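Local coordinates for phosphoethanolamine N-methyltransferase 1 (Haemonchus contortus, PDB 4KRG), which catalyses the S-adenosylmethionine-dependent N-methylation of phosphoethanolamine, a step in nematode phosphocholine biosynthesis, at residues Phe211-Ser216 with Phe352-Ser357; Asn227-Val232 with Lys341-Lys346; Ala262-Trp267 with Lys331-Arg336; Val300-Gln305 with Val325-Thr330. All blocks are in the same frame, centred on the assembly; numbering follows the deposited sequence.

Overall arrangement
The four contacts cluster near the centre of the molecule, where strands and helices from several parts of the sequence converge. Interaction 4 is local, joining strands 297-302 and 324-329; interactions 3, 2 and 1 close successively longer loops around it. Helix 332-345 serves interaction 3 with its first turn and interaction 2 with its last, and leads on to strand 350-354 of interaction 1. Centres are about 11 Å apart for interactions 1 and 4 and about 18 Å for interactions 1 and 2. Together they connect strands 208-218 and 231-240, next to the methyltransferase strand 154-161, with the later part of the chain, probably a second Rossmann-like domain.

Interaction 1 (Phe211-Ser216 with Phe352-Ser357); sequences FDVQWS and FGWNES
Trp354 swings its indole beside strand 208-218, and the six-membered ring meets Val213 edge-on: CZ3 of Trp354 lies 3.5 Å from Val213 O, near the ring plane, while the Val213 side chain crosses the indole at about a right angle, CG1 3.9 Å from CZ3 of Trp354. With CG anti to the backbone N (chi1 174°), the tryptophan ring runs back along the partner strand. One of its faces is overlaid near the rim by the backbone N of Glu356. CB of Trp354 touches CB of Ser216 at 3.7 Å; the hydroxyl of Ser216 instead bonds to Tyr335 on helix 332-345.

These two residues form an antiparallel hydrogen-bonded pair, with Ser216 N to Trp354 O at 3.0 Å and Trp354 N to Ser216 O at 3.1 Å. Strand 350-354 thus lies between strand 324-329 and strand 208-218, which also pairs with strand 231-240, consistent with a junction between the two halves of the di-domain enzyme.

Past Trp354, residues 355-357 leave the strand as a loop, and waters bridge them to strand 208-218. Water 3 accepts from Glu356 N and lies 2.8 Å from Val213 O. The carboxylates of Asp212 and Glu356 are turned 42° apart, their OD1 and OE1 atoms 3.7 Å from each other, and water 1 sits between them. Arg197 probably eases their mutual repulsion through a salt bridge with Glu356 OE2.

Interaction 2 (Asn227-Val232 with Lys341-Lys346); sequences NNWRQV and KANNQK
Asn343 and Ala342, in the last turn of helix 332-345, hold Trp229 from two directions. The backbone N of Trp229 gives a nearly straight hydrogen bond to Asn343 OD1 (2.7 Å), entering in the plane of the amide carbonyl on a lone pair. With CG beside the backbone N (chi1 -84°), the Trp229 indole slides past the asparagine with the two planes 74° apart. Over its five-membered ring stands the methyl group of Ala342, a CH-pi contact with CB 3.4 Å from the ring centroid. The other half of the Asn343 amide is held less firmly: ND2 makes a weak bond of 3.3 Å to Asn228 OD1 and another weak one to Glu164. That Asn228 oxygen, OD1, also accepts from Arg230 N at 2.9 Å, closing an Asx turn just before strand 231-240.

Packing slackens toward the helix end. Asn227 and Lys346, both with positive phi directly after a helix, cross at about a right angle and approach no closer than 3.9 Å (Asn227 ND2 to Lys346 CB). Lys346 is exposed, yet its chain bends at the last torsion, and NZ donates to Asn343 O at 2.9 Å.

Trp229 NE1 bonds to Val350 O, which opens strand 350-354, and Arg230 reaches Thr340 and Glu164. Asn228 ND2 holds the carbonyl of Ser166, a phosphoethanolamine-pocket residue, which probably connects this loop, between helix 220-226 and strand 231-240, to that pocket.

Interaction 3 (Ala262-Trp267 with Lys331-Arg336); sequences AEQKTW and KEYLYR
Glu263 meets Tyr333 at the outer margin of two helices whose short segments cross at -52°, with axes 9.5 Å apart at closest approach. Tyr333 OH donates to Glu263 OE1 over 2.7 Å, using the anti lone pair of the carboxylate, and the carboxylate stands almost perpendicular to the ring (87°).

Gln264 N lies over one face of Tyr333, toward the rim; the Gln264 side chain leaves with CG anti to the backbone N and then bends at chi2 (65°), which turns the amide in between the carbonyl of Tyr333 and the Arg336 side chain. Gln264 NE2 donates to Tyr333 O at 3.3 Å, in the carbonyl plane on a lone pair, while Gln264 OE1 lies 3.2 Å from Arg336 CB and bonds to Ser190 outside the pair. Lys265 brings NZ to 4.1 Å from Arg336 NH2.

One turn after Glu263, Trp267 touches Tyr333 through CD1, 3.5 Å from Tyr333 CB; the rings are nearly parallel but slid apart, so they barely overlap. Leu334 CD2 packs over a face of the indole, 4.1 Å from the centroid of its six-membered ring.

Tyr333 is thus fixed at both ends, by its hydroxyl and by its backbone carbonyl, with aromatic and aliphatic packing between. Lys265 and Arg336 converge on Asp268 OD2, each in a salt bridge, and this shared anion ties helix 249-271 to helix 332-345.

Interaction 4 (Val300-Gln305 with Val325-Thr330); sequences VFTPRQ and VWNVET
Val300 makes both of its backbone hydrogen bonds to strand 324-329, from N to Trp326 O (2.7 Å) and from Val328 N to its own O (2.7 Å). Thr302 N then bonds to Val328 O at 3.0 Å. This alternation is that of parallel strands, here running 21° apart with short axes 4.5 Å from each other. Val300 is in register with Asn327 and Phe301 with Val328; beyond them the pairing loosens. Helix 314-321 lies in the chain between the strands, consistent with a beta-alpha-beta crossover of a Rossmann-like methyltransferase domain.

Side chains divide between the two faces. Val300 and Asn327 share one face, where CG1 of Val300 packs on the Asn327 side chain; CG2 of Val300 meets Val325 CG1 at 3.6 Å, and the isopropyl group is covered by Leu317 of the crossing helix. On the other face Phe301, whose CG lies anti to the backbone N, lays CD1 3.9 Å from Val328 CB and brings CE1 near the methyl of Thr330.

Past the strand end, Arg304 has positive phi and stretches its extended chain back to Glu329, whose own chain folds at chi2 (-91°) to meet it. NH2 of Arg304 lies 2.7 Å from Glu329 OE2 and NE 2.8 Å from OE1, a two-point salt bridge. Guanidinium and carboxylate are twisted by 50°, and both hydrogen bonds are bent and weak. The attraction is therefore probably mainly electrostatic, and because Glu329 OE2 also accepts from Ser338 OG, the buried carboxylate couples the strand ends to helix 332-345.

Interaction 1 (Phe211-Ser216 with Phe352-Ser357)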
# COMPACT_ATOMS: atom_id res chain seq x y z
N PHE A 211 -9.40 5.52 11.07
CA PHE A 211 -8.02 5.44 10.63
C PHE A 211 -7.86 6.24 9.34
O PHE A 211 -8.69 6.13 8.44
CB PHE A 211 -7.66 3.98 10.39
CG PHE A 211 -7.24 3.24 11.63
CD1 PHE A 211 -6.39 3.83 12.55
CD2 PHE A 211 -7.69 1.96 11.87
CE1 PHE A 211 -5.99 3.16 13.69
CE2 PHE A 211 -7.29 1.27 13.01
CZ PHE A 211 -6.45 1.87 13.92
N ASP A 212 -6.81 7.05 9.28
CA ASP A 212 -6.44 7.72 8.04
C ASP A 212 -5.24 6.97 7.47
O ASP A 212 -4.10 7.16 7.93
CB ASP A 212 -6.09 9.18 8.31
CG ASP A 212 -5.60 9.91 7.06
OD1 ASP A 212 -5.84 9.42 5.94
OD2 ASP A 212 -4.99 10.99 7.21
N VAL A 213 -5.49 6.10 6.48
CA VAL A 213 -4.42 5.33 5.86
C VAL A 213 -3.62 6.24 4.95
O VAL A 213 -4.08 6.62 3.87
CB VAL A 213 -4.95 4.14 5.05
CG1 VAL A 213 -3.80 3.30 4.58
CG2 VAL A 213 -5.87 3.31 5.91
N GLN A 214 -2.42 6.59 5.39
CA GLN A 214 -1.65 7.63 4.72
C GLN A 214 -1.11 7.19 3.36
O GLN A 214 -0.95 8.00 2.45
CB GLN A 214 -0.53 8.13 5.63
CG GLN A 214 -1.06 8.75 6.92
CD GLN A 214 -0.30 10.00 7.33
OE1 GLN A 214 0.90 10.12 7.08
NE2 GLN A 214 -0.99 10.94 7.96
N TRP A 215 -0.82 5.90 3.24
CA TRP A 215 -0.29 5.35 2.00
C TRP A 215 -0.28 3.84 2.02
O TRP A 215 -0.39 3.23 3.08
CB TRP A 215 1.13 5.85 1.72
CG TRP A 215 2.08 5.94 2.90
CD1 TRP A 215 2.36 7.05 3.61
CD2 TRP A 215 2.90 4.89 3.45
NE1 TRP A 215 3.29 6.78 4.58
CE2 TRP A 215 3.64 5.47 4.51
CE3 TRP A 215 3.08 3.54 3.16
CZ2 TRP A 215 4.54 4.73 5.27
CZ3 TRP A 215 3.97 2.80 3.93
CH2 TRP A 215 4.70 3.40 4.98
N SER A 216 -0.16 3.27 0.83
CA SER A 216 0.17 1.87 0.65
C SER A 216 1.36 1.80 -0.31
O SER A 216 1.32 2.37 -1.40
CB SER A 216 -1.02 1.12 0.04
OG SER A 216 -0.76 -0.27 -0.02
N PHE A 352 4.00 1.16 -7.96
CA PHE A 352 2.66 1.68 -7.70
C PHE A 352 2.52 2.00 -6.23
O PHE A 352 3.20 1.42 -5.39
CB PHE A 352 1.58 0.66 -8.09
CG PHE A 352 1.58 0.30 -9.54
CD1 PHE A 352 0.75 0.96 -10.43
CD2 PHE A 352 2.42 -0.70 -10.02
CE1 PHE A 352 0.75 0.64 -11.79
CE2 PHE A 352 2.44 -1.02 -11.37
CZ PHE A 352 1.60 -0.35 -12.26
N GLY A 353 1.63 2.93 -5.92
CA GLY A 353 1.27 3.22 -4.55
C GLY A 353 -0.21 3.50 -4.53
O GLY A 353 -0.78 3.92 -5.53
N TRP A 354 -0.85 3.24 -3.39
CA TRP A 354 -2.22 3.66 -3.21
C TRP A 354 -2.24 4.88 -2.29
O TRP A 354 -1.53 4.92 -1.28
CB TRP A 354 -3.09 2.54 -2.62
CG TRP A 354 -4.48 3.02 -2.28
CD1 TRP A 354 -5.57 2.97 -3.08
CD2 TRP A 354 -4.90 3.64 -1.05
NE1 TRP A 354 -6.66 3.52 -2.43
CE2 TRP A 354 -6.27 3.93 -1.20
CE3 TRP A 354 -4.24 3.97 0.13
CZ2 TRP A 354 -7.00 4.55 -0.18
CZ3 TRP A 354 -4.97 4.58 1.14
CH2 TRP A 354 -6.34 4.86 0.98
N ASN A 355 -3.05 5.86 -2.65
CA ASN A 355 -3.36 6.97 -1.77
C ASN A 355 -4.85 7.29 -1.87
O ASN A 355 -5.48 6.98 -2.87
CB ASN A 355 -2.53 8.20 -2.13
CG ASN A 355 -1.06 7.91 -2.17
OD1 ASN A 355 -0.55 7.37 -3.15
ND2 ASN A 355 -0.35 8.26 -1.09
N GLU A 356 -5.40 7.91 -0.83
CA GLU A 356 -6.81 8.26 -0.82
C GLU A 356 -7.14 9.33 -1.86
O GLU A 356 -8.23 9.35 -2.41
CB GLU A 356 -7.20 8.76 0.57
CG GLU A 356 -8.69 8.75 0.86
CD GLU A 356 -8.98 9.04 2.32
OE1 GLU A 356 -8.07 9.54 3.02
OE2 GLU A 356 -10.11 8.78 2.77
N SER A 357 -6.17 10.21 -2.13
CA SER A 357 -6.38 11.35 -3.02
C SER A 357 -5.06 11.81 -3.59
O SER A 357 -4.01 11.32 -3.18
CB SER A 357 -6.97 12.51 -2.24
OG SER A 357 -6.03 13.00 -1.30
O HOH W 1 -5.55 9.96 3.38
O HOH W 2 -8.99 10.10 5.38
O HOH W 3 -4.08 8.43 1.68
O HOH W 4 -7.03 6.90 4.10
O HOH W 5 1.44 5.20 -1.79

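Interaction 2 (Asn227-Val232 with Lys341-Lys346)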
# COMPACT_ATOMS: atom_id res chain seq x y z
N ASN A 227 11.98 -9.43 -6.84
CA ASN A 227 10.98 -9.16 -7.88
C ASN A 227 9.54 -9.28 -7.37
O ASN A 227 8.64 -9.69 -8.10
CB ASN A 227 11.19 -10.05 -9.11
CG ASN A 227 12.31 -9.55 -10.02
OD1 ASN A 227 13.29 -10.26 -10.24
ND2 ASN A 227 12.15 -8.34 -10.54
N ASN A 228 9.35 -8.90 -6.11
CA ASN A 228 8.07 -9.04 -5.44
C ASN A 228 7.52 -7.68 -5.03
O ASN A 228 8.09 -7.00 -4.17
CB ASN A 228 8.23 -9.96 -4.23
CG ASN A 228 6.91 -10.31 -3.59
OD1 ASN A 228 5.84 -9.92 -4.06
ND2 ASN A 228 6.98 -11.08 -2.50
N TRP A 229 6.41 -7.29 -5.65
CA TRP A 229 5.74 -6.02 -5.38
C TRP A 229 4.71 -6.13 -4.26
O TRP A 229 4.13 -5.13 -3.85
CB TRP A 229 5.01 -5.53 -6.65
CG TRP A 229 5.86 -4.78 -7.63
CD1 TRP A 229 5.77 -3.45 -7.94
CD2 TRP A 229 6.92 -5.31 -8.45
NE1 TRP A 229 6.71 -3.12 -8.89
CE2 TRP A 229 7.43 -4.23 -9.22
CE3 TRP A 229 7.49 -6.57 -8.61
CZ2 TRP A 229 8.48 -4.39 -10.13
CZ3 TRP A 229 8.54 -6.73 -9.51
CH2 TRP A 229 9.02 -5.64 -10.26
N ARG A 230 4.48 -7.35 -3.79
CA ARG A 230 3.37 -7.63 -2.88
C ARG A 230 3.75 -7.69 -1.40
O ARG A 230 2.97 -8.16 -0.57
CB ARG A 230 2.64 -8.92 -3.30
CG ARG A 230 1.85 -8.79 -4.59
CD ARG A 230 1.46 -10.16 -5.14
NE ARG A 230 0.31 -10.08 -6.03
CZ ARG A 230 -0.26 -11.14 -6.61
NH1 ARG A 230 0.22 -12.36 -6.40
NH2 ARG A 230 -1.32 -10.97 -7.40
N GLN A 231 4.95 -7.23 -1.08
CA GLN A 231 5.32 -6.94 0.30
C GLN A 231 4.84 -5.53 0.56
O GLN A 231 5.50 -4.56 0.20
CB GLN A 231 6.82 -7.03 0.48
CG GLN A 231 7.34 -8.44 0.36
CD GLN A 231 6.87 -9.31 1.50
OE1 GLN A 231 7.24 -9.08 2.65
NE2 GLN A 231 6.02 -10.29 1.19
N VAL A 232 3.66 -5.42 1.17
CA VAL A 232 2.97 -4.14 1.22
C VAL A 232 2.89 -3.63 2.64
O VAL A 232 2.61 -4.38 3.58
CB VAL A 232 1.56 -4.24 0.59
CG1 VAL A 232 0.93 -2.85 0.46
CG2 VAL A 232 1.62 -4.91 -0.79
N LYS A 341 -0.22 -7.24 -11.95
CA LYS A 341 0.51 -7.00 -13.19
C LYS A 341 2.01 -6.81 -12.94
O LYS A 341 2.84 -7.39 -13.63
CB LYS A 341 -0.07 -5.80 -13.95
CG LYS A 341 0.62 -5.59 -15.29
CD LYS A 341 0.11 -4.38 -16.06
CE LYS A 341 0.91 -4.27 -17.36
NZ LYS A 341 0.46 -3.19 -18.31
N ALA A 342 2.35 -6.01 -11.93
CA ALA A 342 3.75 -5.72 -11.62
C ALA A 342 4.55 -6.99 -11.32
O ALA A 342 5.69 -7.12 -11.76
CB ALA A 342 3.86 -4.71 -10.47
N ASN A 343 3.95 -7.92 -10.59
CA ASN A 343 4.65 -9.15 -10.24
C ASN A 343 4.86 -10.07 -11.43
O ASN A 343 5.85 -10.80 -11.49
CB ASN A 343 3.90 -9.91 -9.15
CG ASN A 343 4.49 -9.68 -7.79
OD1 ASN A 343 5.01 -8.60 -7.51
ND2 ASN A 343 4.42 -10.69 -6.94
N ASN A 344 3.93 -10.05 -12.37
CA ASN A 344 4.06 -10.88 -13.55
C ASN A 344 5.05 -10.29 -14.56
O ASN A 344 5.81 -11.03 -15.18
CB ASN A 344 2.70 -11.16 -14.17
CG ASN A 344 1.85 -12.08 -13.30
OD1 ASN A 344 2.36 -13.04 -12.71
ND2 ASN A 344 0.56 -11.78 -13.20
N GLN A 345 5.06 -8.97 -14.71
CA GLN A 345 5.98 -8.33 -15.64
C GLN A 345 7.42 -8.31 -15.13
O GLN A 345 8.36 -8.51 -15.91
CB GLN A 345 5.52 -6.91 -15.98
CG GLN A 345 4.11 -6.87 -16.56
CD GLN A 345 3.98 -7.61 -17.87
OE1 GLN A 345 4.88 -7.56 -18.71
NE2 GLN A 345 2.87 -8.31 -18.05
N LYS A 346 7.60 -8.08 -13.84
CA LYS A 346 8.93 -8.02 -13.25
C LYS A 346 9.84 -6.99 -13.94
O LYS A 346 10.97 -7.30 -14.30
CB LYS A 346 9.59 -9.40 -13.24
CG LYS A 346 8.76 -10.43 -12.52
CD LYS A 346 9.53 -11.72 -12.24
CE LYS A 346 8.62 -12.76 -11.59
NZ LYS A 346 7.43 -13.06 -12.44

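Interaction 3 (Ala262-Trp267 with Lys331-Arg336)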
# COMPACT_ATOMS: atom_id res chain seq x y z
N ALA A 262 -14.70 -11.16 -2.50
CA ALA A 262 -15.53 -11.46 -3.65
C ALA A 262 -15.45 -10.33 -4.68
O ALA A 262 -15.26 -10.59 -5.87
CB ALA A 262 -16.96 -11.67 -3.21
N GLU A 263 -15.60 -9.10 -4.21
CA GLU A 263 -15.53 -7.94 -5.09
C GLU A 263 -14.15 -7.83 -5.72
O GLU A 263 -14.04 -7.46 -6.89
CB GLU A 263 -15.90 -6.65 -4.35
CG GLU A 263 -17.36 -6.60 -3.91
CD GLU A 263 -17.68 -5.43 -2.99
OE1 GLU A 263 -16.75 -4.72 -2.55
OE2 GLU A 263 -18.88 -5.22 -2.71
N GLN A 264 -13.11 -8.14 -4.97
CA GLN A 264 -11.76 -8.16 -5.53
C GLN A 264 -11.66 -9.17 -6.66
O GLN A 264 -11.12 -8.86 -7.72
CB GLN A 264 -10.71 -8.48 -4.47
CG GLN A 264 -9.29 -8.54 -5.04
CD GLN A 264 -8.82 -7.20 -5.57
OE1 GLN A 264 -8.40 -6.33 -4.80
NE2 GLN A 264 -8.87 -7.02 -6.88
N LYS A 265 -12.19 -10.36 -6.44
CA LYS A 265 -12.11 -11.41 -7.45
C LYS A 265 -12.76 -11.02 -8.78
O LYS A 265 -12.25 -11.38 -9.85
CB LYS A 265 -12.67 -12.75 -6.95
CG LYS A 265 -11.74 -13.55 -6.04
CD LYS A 265 -10.26 -13.43 -6.43
CE LYS A 265 -9.93 -14.09 -7.77
NZ LYS A 265 -8.53 -13.79 -8.18
N THR A 266 -13.86 -10.27 -8.74
CA THR A 266 -14.48 -9.83 -9.98
C THR A 266 -13.59 -8.83 -10.73
O THR A 266 -13.58 -8.80 -11.96
CB THR A 266 -15.88 -9.22 -9.78
OG1 THR A 266 -15.77 -7.89 -9.26
CG2 THR A 266 -16.72 -10.07 -8.85
N TRP A 267 -12.85 -8.02 -9.99
CA TRP A 267 -11.94 -7.07 -10.61
C TRP A 267 -10.73 -7.77 -11.23
O TRP A 267 -10.29 -7.40 -12.32
CB TRP A 267 -11.54 -5.96 -9.63
CG TRP A 267 -12.65 -4.96 -9.45
CD1 TRP A 267 -13.32 -4.68 -8.30
CD2 TRP A 267 -13.24 -4.15 -10.47
NE1 TRP A 267 -14.28 -3.73 -8.53
CE2 TRP A 267 -14.25 -3.39 -9.86
CE3 TRP A 267 -13.00 -3.99 -11.84
CZ2 TRP A 267 -15.04 -2.48 -10.58
CZ3 TRP A 267 -13.78 -3.09 -12.55
CH2 TRP A 267 -14.78 -2.35 -11.92
N LYS A 331 -8.15 3.68 -6.17
CA LYS A 331 -9.14 2.62 -5.97
C LYS A 331 -8.46 1.34 -5.51
O LYS A 331 -7.69 0.74 -6.26
CB LYS A 331 -9.92 2.37 -7.27
CG LYS A 331 -10.50 3.61 -7.93
CD LYS A 331 -11.93 3.89 -7.45
CE LYS A 331 -12.63 4.93 -8.33
NZ LYS A 331 -12.03 6.28 -8.25
N GLU A 332 -8.73 0.92 -4.27
CA GLU A 332 -8.06 -0.23 -3.66
C GLU A 332 -8.03 -1.48 -4.54
O GLU A 332 -7.00 -2.14 -4.66
CB GLU A 332 -8.69 -0.57 -2.31
CG GLU A 332 -8.51 0.48 -1.24
CD GLU A 332 -9.67 1.46 -1.17
OE1 GLU A 332 -10.39 1.63 -2.17
OE2 GLU A 332 -9.87 2.06 -0.09
N TYR A 333 -9.17 -1.81 -5.14
CA TYR A 333 -9.29 -3.05 -5.91
C TYR A 333 -8.47 -2.97 -7.18
O TYR A 333 -7.96 -3.98 -7.65
CB TYR A 333 -10.75 -3.31 -6.28
CG TYR A 333 -11.65 -3.65 -5.12
CD1 TYR A 333 -11.21 -4.47 -4.09
CD2 TYR A 333 -12.94 -3.16 -5.06
CE1 TYR A 333 -12.04 -4.79 -3.03
CE2 TYR A 333 -13.77 -3.47 -4.01
CZ TYR A 333 -13.32 -4.28 -3.00
OH TYR A 333 -14.16 -4.59 -1.95
N LEU A 334 -8.37 -1.77 -7.73
CA LEU A 334 -7.68 -1.56 -8.99
C LEU A 334 -6.18 -1.45 -8.74
O LEU A 334 -5.36 -1.89 -9.54
CB LEU A 334 -8.25 -0.34 -9.71
CG LEU A 334 -9.79 -0.39 -9.78
CD1 LEU A 334 -10.39 0.80 -10.48
CD2 LEU A 334 -10.27 -1.66 -10.43
N TYR A 335 -5.82 -0.90 -7.59
CA TYR A 335 -4.43 -0.89 -7.14
C TYR A 335 -3.90 -2.31 -6.99
O TYR A 335 -2.79 -2.61 -7.43
CB TYR A 335 -4.31 -0.09 -5.84
CG TYR A 335 -3.08 -0.33 -4.98
CD1 TYR A 335 -1.84 0.19 -5.34
CD2 TYR A 335 -3.18 -1.01 -3.78
CE1 TYR A 335 -0.73 -0.01 -4.53
CE2 TYR A 335 -2.08 -1.20 -2.96
CZ TYR A 335 -0.86 -0.70 -3.34
OH TYR A 335 0.22 -0.89 -2.52
N ARG A 336 -4.69 -3.19 -6.38
CA ARG A 336 -4.31 -4.59 -6.25
C ARG A 336 -4.00 -5.18 -7.64
O ARG A 336 -2.98 -5.85 -7.82
CB ARG A 336 -5.42 -5.37 -5.51
CG ARG A 336 -5.18 -6.89 -5.27
CD ARG A 336 -5.23 -7.71 -6.57
NE ARG A 336 -5.93 -8.99 -6.52
CZ ARG A 336 -5.40 -10.12 -6.09
NH1 ARG A 336 -4.16 -10.15 -5.61
NH2 ARG A 336 -6.12 -11.23 -6.12

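Interaction 4 (Val300-Gln305 with Val325-Thr330)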
# COMPACT_ATOMS: atom_id res chain seq x y z
N VAL A 300 2.92 9.22 -12.39
CA VAL A 300 1.68 8.85 -13.07
C VAL A 300 0.52 8.79 -12.08
O VAL A 300 0.64 8.22 -11.00
CB VAL A 300 1.84 7.51 -13.83
CG1 VAL A 300 0.48 6.98 -14.30
CG2 VAL A 300 2.79 7.67 -15.00
N PHE A 301 -0.60 9.40 -12.45
CA PHE A 301 -1.76 9.49 -11.56
C PHE A 301 -3.00 8.98 -12.30
O PHE A 301 -3.39 9.54 -13.31
CB PHE A 301 -1.94 10.94 -11.10
CG PHE A 301 -3.16 11.18 -10.23
CD1 PHE A 301 -3.15 10.84 -8.89
CD2 PHE A 301 -4.29 11.79 -10.75
CE1 PHE A 301 -4.26 11.06 -8.10
CE2 PHE A 301 -5.39 12.02 -9.97
CZ PHE A 301 -5.38 11.66 -8.64
N THR A 302 -3.60 7.90 -11.79
CA THR A 302 -4.78 7.31 -12.44
C THR A 302 -5.88 6.96 -11.43
O THR A 302 -5.88 5.87 -10.85
CB THR A 302 -4.41 6.07 -13.28
OG1 THR A 302 -3.80 5.08 -12.44
CG2 THR A 302 -3.45 6.43 -14.39
N PRO A 303 -6.83 7.89 -11.21
CA PRO A 303 -7.88 7.68 -10.21
C PRO A 303 -8.96 6.70 -10.68
O PRO A 303 -9.67 6.14 -9.83
CB PRO A 303 -8.49 9.07 -10.04
CG PRO A 303 -8.25 9.73 -11.37
CD PRO A 303 -6.91 9.23 -11.82
N ARG A 304 -9.08 6.51 -11.99
CA ARG A 304 -10.06 5.58 -12.57
C ARG A 304 -11.47 5.82 -12.03
O ARG A 304 -12.08 4.92 -11.46
CB ARG A 304 -9.65 4.13 -12.32
CG ARG A 304 -8.27 3.77 -12.87
CD ARG A 304 -7.86 2.40 -12.40
NE ARG A 304 -6.45 2.11 -12.63
CZ ARG A 304 -6.00 0.98 -13.16
NH1 ARG A 304 -6.85 0.04 -13.53
NH2 ARG A 304 -4.70 0.79 -13.33
N GLN A 305 -11.97 7.04 -12.20
CA GLN A 305 -13.30 7.39 -11.73
C GLN A 305 -14.38 7.03 -12.75
O GLN A 305 -15.33 6.32 -12.43
CB GLN A 305 -13.39 8.88 -11.39
CG GLN A 305 -14.79 9.26 -10.96
CD GLN A 305 -14.97 10.74 -10.75
OE1 GLN A 305 -15.25 11.19 -9.63
NE2 GLN A 305 -14.86 11.52 -11.83
N VAL A 325 8.88 4.65 -13.30
CA VAL A 325 7.54 5.19 -13.15
C VAL A 325 6.99 4.95 -11.75
O VAL A 325 7.13 3.85 -11.21
CB VAL A 325 6.55 4.58 -14.19
CG1 VAL A 325 5.13 5.08 -13.95
CG2 VAL A 325 6.98 4.88 -15.61
N TRP A 326 6.41 5.99 -11.15
CA TRP A 326 5.58 5.86 -9.97
C TRP A 326 4.14 6.18 -10.34
O TRP A 326 3.83 7.30 -10.75
CB TRP A 326 6.05 6.79 -8.85
CG TRP A 326 5.20 6.67 -7.63
CD1 TRP A 326 4.06 7.37 -7.35
CD2 TRP A 326 5.43 5.79 -6.52
NE1 TRP A 326 3.56 6.98 -6.12
CE2 TRP A 326 4.37 6.01 -5.60
CE3 TRP A 326 6.41 4.85 -6.21
CZ2 TRP A 326 4.29 5.32 -4.39
CZ3 TRP A 326 6.32 4.17 -5.01
CH2 TRP A 326 5.27 4.40 -4.11
N ASN A 327 3.26 5.20 -10.20
CA ASN A 327 1.87 5.33 -10.62
C ASN A 327 0.98 5.27 -9.39
O ASN A 327 0.95 4.26 -8.68
CB ASN A 327 1.53 4.21 -11.60
CG ASN A 327 0.11 4.28 -12.16
OD1 ASN A 327 -0.77 4.96 -11.63
ND2 ASN A 327 -0.11 3.56 -13.24
N VAL A 328 0.27 6.36 -9.14
CA VAL A 328 -0.64 6.48 -8.00
C VAL A 328 -2.01 5.94 -8.39
O VAL A 328 -2.55 6.32 -9.44
CB VAL A 328 -0.82 7.95 -7.59
CG1 VAL A 328 -1.70 8.07 -6.36
CG2 VAL A 328 0.54 8.59 -7.34
N GLU A 329 -2.57 5.06 -7.56
CA GLU A 329 -3.94 4.58 -7.73
C GLU A 329 -4.75 5.05 -6.52
O GLU A 329 -4.21 5.20 -5.43
CB GLU A 329 -3.96 3.04 -7.81
CG GLU A 329 -3.07 2.44 -8.91
CD GLU A 329 -3.80 2.23 -10.24
OE1 GLU A 329 -4.91 2.78 -10.41
OE2 GLU A 329 -3.27 1.52 -11.11
N THR A 330 -6.05 5.28 -6.71
CA THR A 330 -6.90 5.68 -5.58
C THR A 330 -8.02 4.68 -5.30
O THR A 330 -8.74 4.81 -4.32
CB THR A 330 -7.50 7.09 -5.77
OG1 THR A 330 -8.44 7.07 -6.85
CG2 THR A 330 -6.42 8.10 -6.06